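PDB 3T6Q: CD180 antigen from Mus musculus, which may cooperate with MD-1 and TLR4 in the innate response of B cells to bacterial lipopolysaccharide, leading to NF-kappa-B activation. Local coordinates for residues 502-507 against 525-530; 508-513 against 531-536; 553-558 against 579-584; 559-564 against 585-590. One frame throughout, in Å; residues are numbered along the deposited sequence.

All four contacts sit near the C-terminal end of the leucine-rich-repeat solenoid, on one side of the chain's centre. Contact 1 joins strands 504-506 and 527-529 of repeats 18 and 19; contact 2, its centre about 14 Å from that of contact 1, joins the loops that leave those strands. Contact 3 follows in series, its centre about 11 Å from that of contact 2, and lies where the weakly paired 579-580 ends the row of parallel strands. Contact 4, centre about 12 Å from that of contact 3, pairs strands 559-560 and 587-589 inside the C-terminal cap. Segments of contacts 1 and 2 alternate along the chain, as do those of 3 and 4, taking the solenoid from regular repeats into its capping module.

Contact 1. Residues 502-507 against 525-530; sequences MNHVDL and GIYLNL
The backbone oxygen of Y527 takes the N-H of V505 at 2.8 Å (V505 N to Y527 O), and the CA-H of H504 also leans on it. This is the parallel pairing of leucine-rich repeats, in which strand 527-529 of repeat 19 runs beside strand 504-506 of repeat 18. N503 O, V505 O and N529 O accept the other backbone bonds, from Y527 N, N529 N and L507 N, so the bonds alternate direction between the strands.

Side chains then sort by face. V505 and L528 turn into the buried interior, where leucine and valine suit a solenoid core: V505 CG2 meets I526 CD1 at 4.0 Å, and L507 CD1 lies 4.1 Å from L528 CD1. H504, Y527, D506 and N529 stand on the partly exposed face. There, CG of both H504 and Y527 is anti to the backbone N (chi1 175° and 170°), which raises the two rings side by side in an offset stack, centroids 4.8 Å apart and planes 30° apart. The phenol reaches on to E580, while D506 OD1 is held by S508. The stack is closest at one rim, where Y527 CD2 sits over the imidazole face, 3.4 Å from H504 CE1.

Contact 2. Residues 508-513 against 531-536; sequences SHNRLT and ASNHIS
With CG anti to its carbonyl carbon (chi1 -89°) and the amide twisted by chi2 of -65°, N533 brings OD1 to the backbone N-H groups of N510 and L512. L512 N donates to N533 OD1 at 2.9 Å, from a direction tilted 33° out of the amide's carbonyl plane; N510 N adds a weak bond to the same oxygen. N533 ND2 turns the other way, to the carbonyl oxygens of L507 and L530, so both ends of the buried amide serve main-chain groups. This is the asparagine position of the leucine-rich repeat, where a row of such residues ties each loop to its neighbour: N510 plays the same part one repeat earlier, its OD1 taking C486 N, and N557 in the next turn of the solenoid, its OD1 taking I535 N.

On the outside, histidines pack against aliphatic carbons. R511 CB lies over the centre of the H534 ring, 3.9 Å from its centroid, and R511 CG continues along that face, 3.7 Å from H534 NE2. A bend at chi3 carries the guanidinium away to D487 and S489, letting a long polar chain offer its methylenes here. S532 CB stands off-centre over the H509 face. Backbone bonds flank the asparagine: H509 N gives to A531 O at 2.9 Å, and H534 N to L512 O at 2.7 Å.

Contact 3. Residues 553-558 against 579-584; sequences NLRQNP and LEDTED
R555 meets two aspartates in quite different attitudes, D581 at the edge of its guanidinium and D584 over a face. Here the end of the leucine-rich-repeat solenoid passes into its C-terminal LRRCT cap, and the short, weakly bonded strand 579-580 lies next to strand 551-553 at the end of the row. The carboxylate of D581 stands nearly upright to the guanidinium, planes 86° apart, and R555 NH1 points a real hydrogen bond at D581 OD2, 2.8 Å away. D584 is less certain, having two conformers: in the one described, its carboxylate stacks over the guanidinium, planes 27° apart, and R555 NH2 to D584 OD1 is a salt bridge of charge alone, no N-H being aimed at that oxygen.

CG of R555 occupies the position between backbone N and carbonyl carbon (chi1 81°), and its chain bends at chi3. An arginine suits the spot, being long enough to carry its charge to D581. N553 approaches D581 OD2 from the opposite face of the carboxylate: N553 ND2 donates to it at 3.0 Å, and also to the anti lone pair of E580 OE2 at 2.8 Å, an oxygen shared with the Y527 hydroxyl. Two donors on D581 OD2 would tend to stabilise its negative charge. The other end of the N553 amide closes an Asx turn, OD1 taking R555 N at 3.0 Å. A water bridges the backbones, accepting from L554 N at 2.9 Å and donating to E580 O at 2.8 Å.

Contact 4. Residues 559-564 against 585-590; sequences LDCTCS and TLCENP
The C561-C587 disulfide is the hard centre of this contact, its SG atoms 2.1 Å apart and the torsion about the bond -90°, close to the relaxed value for a disulfide. In both cysteines SG is anti to the carbonyl carbon (chi1 -60° and -58°), which turns the two sulfurs to each other from neighbouring backbones. Both cysteines are buried, and C561 packs on L569 of helix 566-574 as well as on L598. Beside the bridge, L559 CD1 presses on T585 CG2 at 3.4 Å, tighter than usual for two carbons. A leucine fills such a spot with branched methyls, while threonine adds a methyl of its own and still gives its hydroxyl to D581 O.

Two backbone bonds flank the sulfurs. E588 N reaches L559 O at 2.8 Å, and C561 N reaches N589 O at 2.8 Å, so 559-560 and 587-589 form a short parallel pair.

The partly exposed side is looser. T562 CG2 only brushes the ring of P590, 3.8 Å from its CD, as the two side chains slide past each other. Nearby, D560 OD1 accepts T562 N, giving an Asx turn that leads into an ST turn. E588 CB stays by L559 O while its carboxylate leads away.

This is the cysteine-linked capping module of leucine-rich-repeat ectodomains. The C561-C587 bond joins the two segments covalently, so their association probably does not rest on the backbone pairing alone; C563-C605 adds a second link within the cap, as suits an extracellular domain.

Contact 1. Residues 502-507 against 525-530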
loop_
_atom_site.group_PDB
_atom_site.type_symbol
_atom_site.label_atom_id
_atom_site.label_comp_id
_atom_site.label_asym_id
_atom_site.label_seq_id
_atom_site.Cartn_x
_atom_site.Cartn_y
_atom_site.Cartn_z
ATOM N N MET A 502 -3.192 2.688 -58.610
ATOM C CA MET A 502 -2.820 1.831 -57.462
ATOM C C MET A 502 -1.426 2.124 -56.999
ATOM O O MET A 502 -0.501 2.236 -57.800
ATOM C CB MET A 502 -3.028 0.346 -57.727
ATOM C CG MET A 502 -4.486 -0.049 -57.791
ATOM S SD MET A 502 -4.674 -1.838 -57.582
ATOM C CE MET A 502 -3.744 -2.527 -58.979
ATOM N N ASN A 503 -1.271 2.294 -55.696
ATOM C CA ASN A 503 0.061 2.473 -55.122
ATOM C C ASN A 503 0.331 1.577 -53.898
ATOM O O ASN A 503 1.402 1.636 -53.336
ATOM C CB ASN A 503 0.350 3.982 -54.827
ATOM C CG ASN A 503 -0.664 4.611 -53.857
ATOM O OD1 ASN A 503 -1.131 5.766 -54.042
ATOM N ND2 ASN A 503 -0.995 3.894 -52.830
ATOM N N HIS A 504 -0.645 0.754 -53.493
ATOM C CA HIS A 504 -0.431 -0.172 -52.376
ATOM C C HIS A 504 -1.223 -1.433 -52.665
ATOM O O HIS A 504 -2.472 -1.422 -52.672
ATOM C CB HIS A 504 -0.855 0.512 -51.059
ATOM C CG HIS A 504 -0.795 -0.373 -49.833
ATOM N ND1 HIS A 504 -0.001 -0.096 -48.789
ATOM C CD2 HIS A 504 -1.473 -1.560 -49.503
ATOM C CE1 HIS A 504 -0.139 -1.045 -47.839
ATOM N NE2 HIS A 504 -1.043 -1.935 -48.270
ATOM N N VAL A 505 -0.501 -2.526 -52.940
ATOM C CA VAL A 505 -1.145 -3.771 -53.376
ATOM C C VAL A 505 -0.668 -4.855 -52.464
ATOM O O VAL A 505 0.531 -5.165 -52.440
ATOM C CB VAL A 505 -0.829 -4.094 -54.847
ATOM C CG1 VAL A 505 -1.607 -5.346 -55.269
ATOM C CG2 VAL A 505 -1.228 -2.872 -55.718
ATOM N N ASP A 506 -1.590 -5.363 -51.635
ATOM C CA ASP A 506 -1.248 -6.435 -50.715
ATOM C C ASP A 506 -1.794 -7.763 -51.301
ATOM O O ASP A 506 -3.024 -7.967 -51.403
ATOM C CB ASP A 506 -1.869 -6.093 -49.358
ATOM C CG ASP A 506 -1.513 -7.075 -48.282
ATOM O OD1 ASP A 506 -0.969 -8.173 -48.540
ATOM O OD2 ASP A 506 -1.782 -6.729 -47.141
ATOM N N LEU A 507 -0.864 -8.633 -51.734
ATOM C CA LEU A 507 -1.223 -9.921 -52.260
ATOM C C LEU A 507 -0.671 -11.010 -51.354
ATOM O O LEU A 507 -0.485 -12.118 -51.818
ATOM C CB LEU A 507 -0.653 -10.140 -53.686
ATOM C CG LEU A 507 -1.075 -9.089 -54.727
ATOM C CD1 LEU A 507 -0.290 -9.217 -56.044
ATOM C CD2 LEU A 507 -2.548 -9.163 -55.032
ATOM N N GLY A 525 6.310 2.846 -58.539
ATOM C CA GLY A 525 6.453 3.447 -57.185
ATOM C C GLY A 525 5.504 2.883 -56.153
ATOM O O GLY A 525 5.297 3.498 -55.093
ATOM N N ILE A 526 4.945 1.701 -56.431
ATOM C CA ILE A 526 3.964 1.102 -55.502
ATOM C C ILE A 526 4.604 0.422 -54.277
ATOM O O ILE A 526 5.814 0.139 -54.225
ATOM C CB ILE A 526 2.969 0.144 -56.214
ATOM C CG1 ILE A 526 3.553 -1.285 -56.409
ATOM C CG2 ILE A 526 2.491 0.755 -57.534
ATOM C CD1 ILE A 526 2.551 -2.306 -56.948
ATOM N N TYR A 527 3.767 0.167 -53.275
ATOM C CA TYR A 527 4.115 -0.795 -52.225
ATOM C C TYR A 527 3.451 -2.125 -52.622
ATOM O O TYR A 527 2.251 -2.160 -52.916
ATOM C CB TYR A 527 3.618 -0.327 -50.868
ATOM C CG TYR A 527 3.750 -1.398 -49.794
ATOM C CD1 TYR A 527 4.943 -1.576 -49.110
ATOM C CD2 TYR A 527 2.659 -2.229 -49.473
ATOM C CE1 TYR A 527 5.058 -2.540 -48.107
ATOM C CE2 TYR A 527 2.766 -3.207 -48.498
ATOM C CZ TYR A 527 3.955 -3.349 -47.816
ATOM O OH TYR A 527 4.056 -4.328 -46.868
ATOM N N LEU A 528 4.250 -3.195 -52.664
ATOM C CA LEU A 528 3.794 -4.487 -53.199
ATOM C C LEU A 528 4.142 -5.546 -52.171
ATOM O O LEU A 528 5.314 -5.846 -51.968
ATOM C CB LEU A 528 4.474 -4.823 -54.499
ATOM C CG LEU A 528 4.199 -6.246 -55.052
ATOM C CD1 LEU A 528 2.719 -6.502 -55.287
ATOM C CD2 LEU A 528 4.970 -6.446 -56.353
ATOM N N ASN A 529 3.131 -6.065 -51.490
ATOM C CA ASN A 529 3.374 -7.098 -50.488
ATOM C C ASN A 529 3.102 -8.461 -51.098
ATOM O O ASN A 529 1.957 -8.777 -51.408
ATOM C CB ASN A 529 2.462 -6.871 -49.259
ATOM C CG ASN A 529 2.834 -7.753 -48.088
ATOM O OD1 ASN A 529 3.710 -8.600 -48.187
ATOM N ND2 ASN A 529 2.142 -7.563 -46.961
ATOM N N LEU A 530 4.172 -9.241 -51.305
ATOM C CA LEU A 530 4.072 -10.610 -51.801
ATOM C C LEU A 530 4.419 -11.636 -50.704
ATOM O O LEU A 530 4.762 -12.776 -51.023
ATOM C CB LEU A 530 4.967 -10.824 -53.042
ATOM C CG LEU A 530 4.338 -10.146 -54.288
ATOM C CD1 LEU A 530 5.307 -10.016 -55.455
ATOM C CD2 LEU A 530 3.099 -10.887 -54.730
#

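Contact 2. Residues 508-513 against 531-536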
loop_
_atom_site.group_PDB
_atom_site.type_symbol
_atom_site.label_atom_id
_atom_site.label_comp_id
_atom_site.label_asym_id
_atom_site.label_seq_id
_atom_site.Cartn_x
_atom_site.Cartn_y
_atom_site.Cartn_z
ATOM N N SER A 508 -0.437 -10.697 -50.076
ATOM C CA SER A 508 0.244 -11.637 -49.208
ATOM C C SER A 508 -0.673 -12.822 -48.823
ATOM O O SER A 508 -1.889 -12.735 -48.978
ATOM C CB SER A 508 0.736 -10.926 -47.953
ATOM O OG SER A 508 -0.323 -10.327 -47.209
ATOM N N HIS A 509 -0.073 -13.924 -48.352
ATOM C CA HIS A 509 -0.835 -15.111 -47.912
ATOM C C HIS A 509 -1.744 -15.648 -48.950
ATOM O O HIS A 509 -2.947 -15.812 -48.711
ATOM C CB HIS A 509 -1.579 -14.843 -46.606
ATOM C CG HIS A 509 -0.662 -14.392 -45.504
ATOM N ND1 HIS A 509 -0.052 -15.270 -44.656
ATOM C CD2 HIS A 509 -0.206 -13.119 -45.153
ATOM C CE1 HIS A 509 0.735 -14.587 -43.803
ATOM N NE2 HIS A 509 0.654 -13.269 -44.119
ATOM N N ASN A 510 -1.169 -15.893 -50.132
ATOM C CA ASN A 510 -1.820 -16.623 -51.189
ATOM C C ASN A 510 -0.910 -17.790 -51.670
ATOM O O ASN A 510 -0.009 -18.215 -50.935
ATOM C CB ASN A 510 -2.253 -15.703 -52.339
ATOM C CG ASN A 510 -3.443 -14.820 -51.953
ATOM O OD1 ASN A 510 -4.545 -15.307 -51.671
ATOM N ND2 ASN A 510 -3.218 -13.514 -51.925
ATOM N N ARG A 511 -1.104 -18.241 -52.899
ATOM C CA ARG A 511 -0.183 -19.254 -53.455
ATOM C C ARG A 511 0.412 -18.795 -54.759
ATOM O O ARG A 511 0.681 -19.592 -55.657
ATOM C CB ARG A 511 -0.921 -20.587 -53.675
ATOM C CG ARG A 511 -1.377 -21.300 -52.415
ATOM C CD ARG A 511 -2.033 -22.637 -52.807
ATOM N NE ARG A 511 -3.056 -22.419 -53.847
ATOM C CZ ARG A 511 -4.247 -21.903 -53.568
ATOM N NH1 ARG A 511 -4.501 -21.645 -52.299
ATOM N NH2 ARG A 511 -5.170 -21.651 -54.509
ATOM N N LEU A 512 0.608 -17.493 -54.876
ATOM C CA LEU A 512 1.062 -16.937 -56.147
ATOM C C LEU A 512 2.501 -17.336 -56.464
ATOM O O LEU A 512 3.344 -17.490 -55.544
ATOM C CB LEU A 512 0.941 -15.421 -56.100
ATOM C CG LEU A 512 -0.489 -14.904 -55.934
ATOM C CD1 LEU A 512 -0.423 -13.385 -55.688
ATOM C CD2 LEU A 512 -1.305 -15.255 -57.188
ATOM N N THR A 513 2.745 -17.541 -57.762
ATOM C CA THR A 513 4.085 -17.802 -58.292
ATOM C C THR A 513 4.534 -16.541 -59.029
ATOM O O THR A 513 3.779 -15.595 -59.140
ATOM C CB THR A 513 4.149 -19.076 -59.169
ATOM O OG1 THR A 513 3.165 -18.999 -60.227
ATOM C CG2 THR A 513 3.943 -20.337 -58.293
ATOM N N ALA A 531 4.353 -11.248 -49.426
ATOM C CA ALA A 531 4.775 -12.147 -48.352
ATOM C C ALA A 531 3.939 -13.415 -48.371
ATOM O O ALA A 531 2.749 -13.369 -48.735
ATOM C CB ALA A 531 4.648 -11.468 -46.968
ATOM N N SER A 532 4.546 -14.550 -47.978
ATOM C CA SER A 532 3.824 -15.820 -47.846
ATOM C C SER A 532 3.078 -16.208 -49.105
ATOM O O SER A 532 1.864 -16.339 -49.102
ATOM C CB SER A 532 2.848 -15.835 -46.662
ATOM O OG SER A 532 3.571 -15.623 -45.465
ATOM N N ASN A 533 3.815 -16.355 -50.185
ATOM C CA ASN A 533 3.261 -16.909 -51.406
ATOM C C ASN A 533 4.129 -18.093 -51.819
ATOM O O ASN A 533 4.823 -18.638 -50.977
ATOM C CB ASN A 533 3.235 -15.809 -52.460
ATOM C CG ASN A 533 1.934 -15.045 -52.385
ATOM O OD1 ASN A 533 0.891 -15.621 -52.652
ATOM N ND2 ASN A 533 1.977 -13.786 -51.907
ATOM N N HIS A 534 4.130 -18.439 -53.102
ATOM C CA HIS A 534 4.927 -19.583 -53.588
ATOM C C HIS A 534 5.934 -19.099 -54.588
ATOM O O HIS A 534 6.255 -19.815 -55.561
ATOM C CB HIS A 534 4.033 -20.590 -54.318
ATOM C CG HIS A 534 3.191 -21.487 -53.418
ATOM N ND1 HIS A 534 2.942 -21.222 -52.119
ATOM C CD2 HIS A 534 2.494 -22.653 -53.715
ATOM C CE1 HIS A 534 2.141 -22.178 -51.600
ATOM N NE2 HIS A 534 1.860 -23.051 -52.582
ATOM N N ILE A 535 6.458 -17.897 -54.395
ATOM C CA ILE A 535 7.449 -17.387 -55.338
ATOM C C ILE A 535 8.817 -18.073 -55.123
ATOM O O ILE A 535 9.341 -18.072 -54.015
ATOM C CB ILE A 535 7.534 -15.857 -55.258
ATOM C CG1 ILE A 535 6.200 -15.253 -55.775
ATOM C CG2 ILE A 535 8.707 -15.350 -56.075
ATOM C CD1 ILE A 535 6.000 -13.791 -55.415
ATOM N N SER A 536 9.364 -18.692 -56.174
ATOM C CA SER A 536 10.676 -19.363 -56.052
ATOM C C SER A 536 11.702 -18.735 -56.963
ATOM O O SER A 536 12.694 -18.162 -56.514
ATOM C CB SER A 536 10.565 -20.884 -56.297
ATOM O OG SER A 536 9.862 -21.151 -57.524
#

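Contact 3. Residues 553-558 against 579-584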
loop_
_atom_site.group_PDB
_atom_site.type_symbol
_atom_site.label_atom_id
_atom_site.label_comp_id
_atom_site.label_asym_id
_atom_site.label_seq_id
_atom_site.Cartn_x
_atom_site.Cartn_y
_atom_site.Cartn_z
ATOM N N ASN A 553 7.801 -6.690 -50.566
ATOM C CA ASN A 553 7.989 -7.648 -49.471
ATOM C C ASN A 553 7.857 -9.073 -50.017
ATOM O O ASN A 553 6.777 -9.484 -50.451
ATOM C CB ASN A 553 6.976 -7.408 -48.334
ATOM C CG ASN A 553 7.345 -8.135 -47.039
ATOM O OD1 ASN A 553 7.897 -9.241 -47.066
ATOM N ND2 ASN A 553 6.993 -7.537 -45.891
ATOM N N LEU A 554 8.975 -9.806 -50.000
ATOM C CA LEU A 554 9.036 -11.186 -50.458
ATOM C C LEU A 554 9.358 -12.156 -49.327
ATOM O O LEU A 554 9.753 -13.303 -49.575
ATOM C CB LEU A 554 10.106 -11.286 -51.557
ATOM C CG LEU A 554 9.681 -10.752 -52.912
ATOM C CD1 LEU A 554 10.932 -10.423 -53.748
ATOM C CD2 LEU A 554 8.756 -11.785 -53.585
ATOM N N ARG A 555 9.199 -11.720 -48.075
ATOM C CA ARG A 555 9.444 -12.626 -46.952
ATOM C C ARG A 555 8.555 -13.905 -47.031
ATOM O O ARG A 555 7.461 -13.895 -47.639
ATOM C CB ARG A 555 9.219 -11.867 -45.625
ATOM C CG ARG A 555 7.761 -11.752 -45.236
ATOM C CD ARG A 555 7.647 -10.942 -43.952
ATOM N NE ARG A 555 8.015 -11.764 -42.820
ATOM C CZ ARG A 555 8.287 -11.293 -41.605
ATOM N NH1 ARG A 555 8.205 -10.000 -41.357
ATOM N NH2 ARG A 555 8.616 -12.126 -40.633
ATOM N N GLN A 556 9.064 -15.010 -46.458
ATOM C CA GLN A 556 8.318 -16.256 -46.342
ATOM C C GLN A 556 7.853 -16.775 -47.712
ATOM O O GLN A 556 6.729 -17.250 -47.867
ATOM C CB GLN A 556 7.168 -16.090 -45.339
ATOM C CG GLN A 556 7.680 -16.036 -43.892
ATOM C CD GLN A 556 6.594 -15.757 -42.866
ATOM O OE1 GLN A 556 6.369 -14.609 -42.483
ATOM N NE2 GLN A 556 5.924 -16.803 -42.412
ATOM N N ASN A 557 8.721 -16.612 -48.710
ATOM C CA ASN A 557 8.548 -17.348 -49.976
ATOM C C ASN A 557 9.596 -18.453 -50.149
ATOM O O ASN A 557 10.711 -18.323 -49.631
ATOM C CB ASN A 557 8.577 -16.378 -51.152
ATOM C CG ASN A 557 7.253 -15.685 -51.327
ATOM O OD1 ASN A 557 6.353 -16.221 -51.960
ATOM N ND2 ASN A 557 7.108 -14.500 -50.720
ATOM N N PRO A 558 9.261 -19.532 -50.885
ATOM C CA PRO A 558 10.225 -20.656 -51.109
ATOM C C PRO A 558 11.300 -20.287 -52.140
ATOM O O PRO A 558 11.419 -20.900 -53.207
ATOM C CB PRO A 558 9.329 -21.767 -51.614
ATOM C CG PRO A 558 8.250 -21.025 -52.383
ATOM C CD PRO A 558 7.966 -19.793 -51.544
ATOM N N LEU A 579 13.475 -3.254 -50.741
ATOM C CA LEU A 579 13.008 -4.500 -50.132
ATOM C C LEU A 579 12.681 -4.346 -48.670
ATOM O O LEU A 579 13.460 -3.763 -47.927
ATOM C CB LEU A 579 14.008 -5.667 -50.367
ATOM C CG LEU A 579 14.146 -6.112 -51.849
ATOM C CD1 LEU A 579 15.496 -6.751 -52.115
ATOM C CD2 LEU A 579 13.031 -7.060 -52.263
ATOM N N GLU A 580 11.539 -4.899 -48.266
ATOM C CA GLU A 580 11.057 -4.863 -46.891
ATOM C C GLU A 580 11.166 -6.257 -46.239
ATOM O O GLU A 580 10.907 -7.261 -46.900
ATOM C CB GLU A 580 9.582 -4.429 -46.921
ATOM C CG GLU A 580 8.928 -4.322 -45.558
ATOM C CD GLU A 580 7.470 -3.892 -45.644
ATOM O OE1 GLU A 580 7.201 -2.701 -45.424
ATOM O OE2 GLU A 580 6.600 -4.725 -45.968
ATOM N N ASP A 581 11.510 -6.315 -44.947
ATOM C CA ASP A 581 11.664 -7.592 -44.227
ATOM C C ASP A 581 12.709 -8.529 -44.910
ATOM O O ASP A 581 12.482 -9.753 -44.996
ATOM C CB ASP A 581 10.298 -8.303 -44.091
ATOM C CG ASP A 581 9.338 -7.550 -43.157
ATOM O OD1 ASP A 581 9.820 -6.652 -42.460
ATOM O OD2 ASP A 581 8.118 -7.828 -43.118
ATOM N N THR A 582 13.819 -7.958 -45.395
ATOM C CA THR A 582 14.940 -8.775 -45.919
ATOM C C THR A 582 15.506 -9.809 -44.928
ATOM O O THR A 582 15.967 -10.847 -45.361
ATOM C CB THR A 582 16.104 -7.943 -46.469
ATOM O OG1 THR A 582 16.662 -7.153 -45.418
ATOM C CG2 THR A 582 15.621 -7.063 -47.593
ATOM N N GLU A 583 15.465 -9.544 -43.613
ATOM C CA GLU A 583 15.883 -10.543 -42.615
ATOM C C GLU A 583 14.993 -11.813 -42.517
ATOM O O GLU A 583 15.419 -12.824 -41.935
ATOM C CB GLU A 583 16.020 -9.913 -41.222
ATOM C CG GLU A 583 17.018 -8.767 -41.124
ATOM C CD GLU A 583 17.087 -8.205 -39.714
ATOM O OE1 GLU A 583 16.090 -8.342 -38.971
ATOM O OE2 GLU A 583 18.137 -7.637 -39.339
ATOM N N ASP A 584 13.781 -11.750 -43.064
ATOM C CA ASP A 584 12.932 -12.938 -43.161
ATOM C C ASP A 584 12.711 -13.389 -44.610
ATOM O O ASP A 584 11.738 -14.077 -44.908
ATOM C CB ASP A 584 11.613 -12.707 -42.425
ATOM C CG ASP A 584 11.835 -12.221 -40.998
ATOM O OD1 ASP A 584 11.626 -13.017 -40.068
ATOM O OD2 ASP A 584 12.237 -11.060 -40.810
HETATM O O HOH W 1 11.554 -9.040 -48.951
#

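Contact 4. Residues 559-564 against 585-590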
loop_
_atom_site.group_PDB
_atom_site.type_symbol
_atom_site.label_atom_id
_atom_site.label_comp_id
_atom_site.label_asym_id
_atom_site.label_seq_id
_atom_site.Cartn_x
_atom_site.Cartn_y
_atom_site.Cartn_z
ATOM N N LEU A 559 12.078 -19.278 -51.820
ATOM C CA LEU A 559 12.941 -18.645 -52.798
ATOM C C LEU A 559 14.086 -19.541 -53.236
ATOM O O LEU A 559 14.692 -20.246 -52.422
ATOM C CB LEU A 559 13.462 -17.308 -52.275
ATOM C CG LEU A 559 12.387 -16.204 -52.307
ATOM C CD1 LEU A 559 12.755 -15.038 -51.387
ATOM C CD2 LEU A 559 12.123 -15.704 -53.737
ATOM N N ASP A 560 14.383 -19.457 -54.535
ATOM C CA ASP A 560 15.409 -20.265 -55.175
ATOM C C ASP A 560 16.766 -19.545 -55.149
ATOM O O ASP A 560 16.902 -18.427 -55.672
ATOM C CB ASP A 560 14.940 -20.590 -56.616
ATOM C CG ASP A 560 15.895 -21.505 -57.373
ATOM O OD1 ASP A 560 17.024 -21.065 -57.692
ATOM O OD2 ASP A 560 15.489 -22.648 -57.678
ATOM N N CYS A 561 17.752 -20.185 -54.512
ATOM C CA CYS A 561 19.128 -19.668 -54.480
ATOM C C CYS A 561 20.119 -20.570 -55.253
ATOM O O CYS A 561 21.198 -20.911 -54.754
ATOM C CB CYS A 561 19.610 -19.435 -53.041
ATOM S SG CYS A 561 18.575 -18.227 -52.157
ATOM N N THR A 562 19.745 -20.895 -56.490
ATOM C CA THR A 562 20.565 -21.645 -57.419
ATOM C C THR A 562 20.885 -20.737 -58.594
ATOM O O THR A 562 20.355 -19.633 -58.669
ATOM C CB THR A 562 19.798 -22.886 -57.931
ATOM O OG1 THR A 562 18.778 -22.461 -58.838
ATOM C CG2 THR A 562 19.180 -23.666 -56.782
ATOM N N CYS A 563 21.712 -21.216 -59.532
ATOM C CA CYS A 563 22.013 -20.515 -60.791
ATOM C C CYS A 563 20.800 -20.300 -61.677
ATOM O O CYS A 563 20.805 -19.397 -62.521
ATOM C CB CYS A 563 23.147 -21.227 -61.586
ATOM S SG CYS A 563 24.741 -21.183 -60.726
ATOM N N SER A 564 19.753 -21.117 -61.484
ATOM C CA SER A 564 18.513 -20.943 -62.227
ATOM C C SER A 564 17.872 -19.584 -61.842
ATOM O O SER A 564 17.032 -19.056 -62.574
ATOM C CB SER A 564 17.512 -22.084 -61.953
ATOM O OG SER A 564 18.056 -23.370 -62.249
ATOM N N THR A 585 13.629 -12.990 -45.492
ATOM C CA THR A 585 13.590 -13.362 -46.914
ATOM C C THR A 585 14.749 -14.346 -47.154
ATOM O O THR A 585 15.887 -13.945 -47.342
ATOM C CB THR A 585 13.678 -12.120 -47.811
ATOM O OG1 THR A 585 12.643 -11.222 -47.410
ATOM C CG2 THR A 585 13.474 -12.487 -49.322
ATOM N N LEU A 586 14.408 -15.634 -47.119
ATOM C CA LEU A 586 15.373 -16.719 -46.969
ATOM C C LEU A 586 15.245 -17.690 -48.134
ATOM O O LEU A 586 14.160 -17.819 -48.731
ATOM C CB LEU A 586 15.119 -17.478 -45.653
ATOM C CG LEU A 586 14.805 -16.679 -44.369
ATOM C CD1 LEU A 586 14.446 -17.580 -43.184
ATOM C CD2 LEU A 586 15.956 -15.764 -44.010
ATOM N N CYS A 587 16.358 -18.353 -48.443
ATOM C CA CYS A 587 16.431 -19.394 -49.446
ATOM C C CYS A 587 15.661 -20.627 -48.958
ATOM O O CYS A 587 15.661 -20.953 -47.767
ATOM C CB CYS A 587 17.874 -19.796 -49.659
ATOM S SG CYS A 587 19.064 -18.537 -50.177
ATOM N N GLU A 588 15.017 -21.315 -49.888
ATOM C CA GLU A 588 14.401 -22.595 -49.602
ATOM C C GLU A 588 15.206 -23.721 -50.290
ATOM O O GLU A 588 15.229 -24.853 -49.819
ATOM C CB GLU A 588 12.946 -22.600 -50.042
ATOM C CG GLU A 588 12.224 -23.927 -50.006
ATOM C CD GLU A 588 12.133 -24.533 -48.607
ATOM O OE1 GLU A 588 11.846 -25.747 -48.493
ATOM O OE2 GLU A 588 12.359 -23.810 -47.626
ATOM N N ASN A 589 15.841 -23.412 -51.410
ATOM C CA ASN A 589 16.728 -24.364 -52.076
ATOM C C ASN A 589 17.978 -23.634 -52.534
ATOM O O ASN A 589 17.898 -22.441 -52.850
ATOM C CB ASN A 589 16.029 -25.030 -53.293
ATOM C CG ASN A 589 14.996 -26.047 -52.872
ATOM O OD1 ASN A 589 15.335 -27.170 -52.514
ATOM N ND2 ASN A 589 13.732 -25.657 -52.886
ATOM N N PRO A 590 19.133 -24.339 -52.596
ATOM C CA PRO A 590 19.375 -25.765 -52.262
ATOM C C PRO A 590 19.299 -26.047 -50.759
ATOM O O PRO A 590 19.389 -25.118 -49.962
ATOM C CB PRO A 590 20.815 -25.996 -52.765
ATOM C CG PRO A 590 21.462 -24.649 -52.807
ATOM C CD PRO A 590 20.333 -23.706 -53.169
#